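Local coordinates for protein enoyl-CoA hydratase (Mycobacterium tuberculosis, PDB 4JJT) that probably acts as a lyase of the crotonase family, adding water across the double bond of enoyl-CoA thioesters, at residues 78-82 and 227-231. Residues are numbered along the deposited sequence; the frame is centred on the assembly and turned at random.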
ATOM      1  N   ALA A  78      15.520  18.780  26.855  1.00103.04           N
ATOM      2  CA  ALA A  78      14.923  17.513  26.449  1.00102.96           C
ATOM      3  C   ALA A  78      15.345  17.127  25.035  1.00 98.69           C
ATOM      4  O   ALA A  78      15.919  17.936  24.305  1.00 93.61           O
ATOM      5  CB  ALA A  78      13.409  17.582  26.558  1.00102.69           C
ATOM      6  N   LEU A  79      15.046  15.889  24.655  1.00102.08           N
ATOM      7  CA  LEU A  79      15.464  15.352  23.365  1.00100.21           C
ATOM      8  C   LEU A  79      14.803  16.082  22.196  1.00100.10           C
ATOM      9  O   LEU A  79      13.578  16.089  22.073  1.00100.00           O
ATOM     10  CB  LEU A  79      15.173  13.853  23.294  1.00101.89           C
ATOM     11  CG  LEU A  79      16.208  13.011  22.550  1.00 98.51           C
ATOM     12  CD1 LEU A  79      17.598  13.243  23.124  1.00 96.41           C
ATOM     13  CD2 LEU A  79      15.838  11.539  22.619  1.00101.47           C
ATOM     14  N   PRO A  80      15.626  16.698  21.332  1.00100.44           N
ATOM     15  CA  PRO A  80      15.226  17.555  20.209  1.00 99.29           C
ATOM     16  C   PRO A  80      14.369  16.852  19.157  1.00101.01           C
ATOM     17  O   PRO A  80      14.756  15.808  18.635  1.00 99.58           O
ATOM     18  CB  PRO A  80      16.569  17.960  19.591  1.00 93.30           C
ATOM     19  CG  PRO A  80      17.552  17.808  20.693  1.00 95.04           C
ATOM     20  CD  PRO A  80      17.091  16.616  21.457  1.00 99.59           C
ATOM     21  N   ASP A  81      13.218  17.439  18.847  1.00103.06           N
ATOM     22  CA  ASP A  81      12.340  16.915  17.805  1.00103.43           C
ATOM     23  C   ASP A  81      12.246  17.878  16.620  1.00 96.07           C
ATOM     24  O   ASP A  81      11.857  19.034  16.772  1.00 95.14           O
ATOM     25  CB  ASP A  81      10.953  16.597  18.371  1.00112.36           C
ATOM     26  CG  ASP A  81      10.354  17.754  19.145  1.00117.98           C
ATOM     27  OD1 ASP A  81       9.132  17.729  19.399  1.00121.78           O
ATOM     28  OD2 ASP A  81      11.103  18.690  19.496  1.00118.37           O
ATOM     29  N   ILE A  82      12.612  17.387  15.440  1.00 88.22           N
ATOM     30  CA  ILE A  82      12.725  18.232  14.255  1.00 78.67           C
ATOM     31  C   ILE A  82      11.896  17.685  13.092  1.00 70.17           C
ATOM     32  O   ILE A  82      12.176  16.606  12.576  1.00 65.11           O
ATOM     33  CB  ILE A  82      14.196  18.377  13.802  1.00 75.77           C
ATOM     34  CG1 ILE A  82      15.093  18.830  14.963  1.00 75.02           C
ATOM     35  CG2 ILE A  82      14.302  19.346  12.637  1.00 74.52           C
ATOM     36  CD1 ILE A  82      15.746  17.691  15.738  1.00 73.80           C
ATOM     37  N   LYS A 227       8.817   9.733  17.553  1.00 31.13           N
ATOM     38  CA  LYS A 227       8.002  10.335  18.600  1.00 35.57           C
ATOM     39  C   LYS A 227       7.934   9.427  19.823  1.00 37.64           C
ATOM     40  O   LYS A 227       7.966   9.894  20.961  1.00 39.55           O
ATOM     41  CB  LYS A 227       6.588  10.600  18.074  1.00 42.91           C
ATOM     42  CG  LYS A 227       5.628  11.143  19.116  1.00 53.20           C
ATOM     43  CD  LYS A 227       6.016  12.543  19.544  1.00 66.66           C
ATOM     44  CE  LYS A 227       5.915  13.510  18.379  1.00 74.80           C
ATOM     45  NZ  LYS A 227       6.333  14.888  18.757  1.00 79.76           N
ATOM     46  N   GLN A 228       7.841   8.124  19.575  1.00 35.92           N
ATOM     47  CA  GLN A 228       7.729   7.137  20.641  1.00 37.91           C
ATOM     48  C   GLN A 228       9.049   6.989  21.389  1.00 36.77           C
ATOM     49  O   GLN A 228       9.069   6.672  22.577  1.00 39.35           O
ATOM     50  CB  GLN A 228       7.300   5.787  20.063  1.00 48.80           C
ATOM     51  CG  GLN A 228       6.734   4.828  21.089  1.00 61.56           C
ATOM     52  CD  GLN A 228       6.393   3.475  20.496  1.00 70.47           C
ATOM     53  OE1 GLN A 228       7.051   3.005  19.567  1.00 71.04           O
ATOM     54  NE2 GLN A 228       5.355   2.841  21.030  1.00 73.07           N
ATOM     55  N   PHE A 229      10.153   7.221  20.687  1.00 37.65           N
ATOM     56  CA  PHE A 229      11.474   7.081  21.290  1.00 36.54           C
ATOM     57  C   PHE A 229      11.813   8.278  22.166  1.00 40.91           C
ATOM     58  O   PHE A 229      12.391   8.127  23.242  1.00 34.60           O
ATOM     59  CB  PHE A 229      12.545   6.887  20.219  1.00 36.35           C
ATOM     60  CG  PHE A 229      13.931   6.719  20.775  1.00 37.67           C
ATOM     61  CD1 PHE A 229      14.315   5.523  21.347  1.00 37.76           C
ATOM     62  CD2 PHE A 229      14.849   7.752  20.715  1.00 39.55           C
ATOM     63  CE1 PHE A 229      15.585   5.361  21.855  1.00 40.20           C
ATOM     64  CE2 PHE A 229      16.119   7.595  21.222  1.00 42.35           C
ATOM     65  CZ  PHE A 229      16.487   6.399  21.791  1.00 43.94           C
ATOM     66  N   ARG A 230      11.453   9.467  21.698  1.00 41.58           N
ATOM     67  CA  ARG A 230      11.675  10.692  22.457  1.00 43.88           C
ATOM     68  C   ARG A 230      10.850  10.692  23.735  1.00 47.65           C
ATOM     69  O   ARG A 230      11.287  11.199  24.767  1.00 54.46           O
ATOM     70  CB  ARG A 230      11.321  11.917  21.612  1.00 46.76           C
ATOM     71  CG  ARG A 230      12.161  12.067  20.360  1.00 53.05           C
ATOM     72  CD  ARG A 230      11.790  13.320  19.586  1.00 59.50           C
ATOM     73  NE  ARG A 230      11.433  13.019  18.201  1.00 63.26           N
ATOM     74  CZ  ARG A 230      10.226  13.217  17.682  1.00 61.63           C
ATOM     75  NH1 ARG A 230       9.992  12.913  16.413  1.00 58.34           N
ATOM     76  NH2 ARG A 230       9.253  13.723  18.430  1.00 62.38           N
ATOM     77  N   THR A 231       9.652  10.122  23.654  1.00 42.00           N
ATOM     78  CA  THR A 231       8.733  10.075  24.786  1.00 44.27           C
ATOM     79  C   THR A 231       9.293   9.232  25.926  1.00 45.96           C
ATOM     80  O   THR A 231       9.188   9.603  27.097  1.00 54.29           O
ATOM     81  CB  THR A 231       7.362   9.515  24.361  1.00 42.96           C
ATOM     82  OG1 THR A 231       6.773  10.384  23.385  1.00 39.54           O
ATOM     83  CG2 THR A 231       6.428   9.407  25.559  1.00 40.79           C
TER
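Arg230 meets Asp81 where the loop between strands 54-59 and 93-97 passes the long C-terminal helix 197-237. The guanidinium group is layered between aliphatic carbons. Asp81 CB lies over one face, 3.1 Å above the plane and toward the rim. Lys227 CA lies against the opposite face, one helical turn back. The closest approach is Asp81 CB to Arg230 NH2, at 3.3 Å. Arg230 CD is also close to Asp81 CB (3.6 Å), while Pro80 O sits 4.0 Å from Arg230 CD. The arginine chain leaves the helix with CG anti to its carbonyl carbon and bends at chi3 (-125°). That bend folds the guanidinium back over the helix, between Asp81 CB and Lys227 CA. Leu79 lies along the base of the same chain, its CD2 near Arg230 CG. Its minor partner is Phe229, where Leu79 CD2 comes within 4.2 Å of CE2. Phe229 also packs on Ala202 of a second subunit.

The solvent side is looser. There the exposed Asp81 carboxylate has OD1 4.0 Å from Lys227 NZ and 4.1 Å from Arg230 NH2. Neither pair is a salt bridge. The carboxylate and guanidinium planes are 52° apart, and the oxygen lies well out of the guanidinium plane. Lys227 bends at chi2 and chi3, which brings NZ to the in-plane edge of the guanidinium. Lys227 NZ and Arg230 NH2 are 3.2 Å apart, two donors and not a hydrogen bond.

This is a surface contact in a crotonase-type fold. Arg230 also packs on Thr135, whose hydroxyl is hydrogen-bonded to Ile82 O. Leu79 N makes a weak hydrogen bond to Asp234 OD1, further along the same helix. Asp81 probably offsets part of the paired positive charge. The chemistry suggests that this contact contributes packing and unspecific charge attraction, with no hydrogen bond or salt bridge between the two segments.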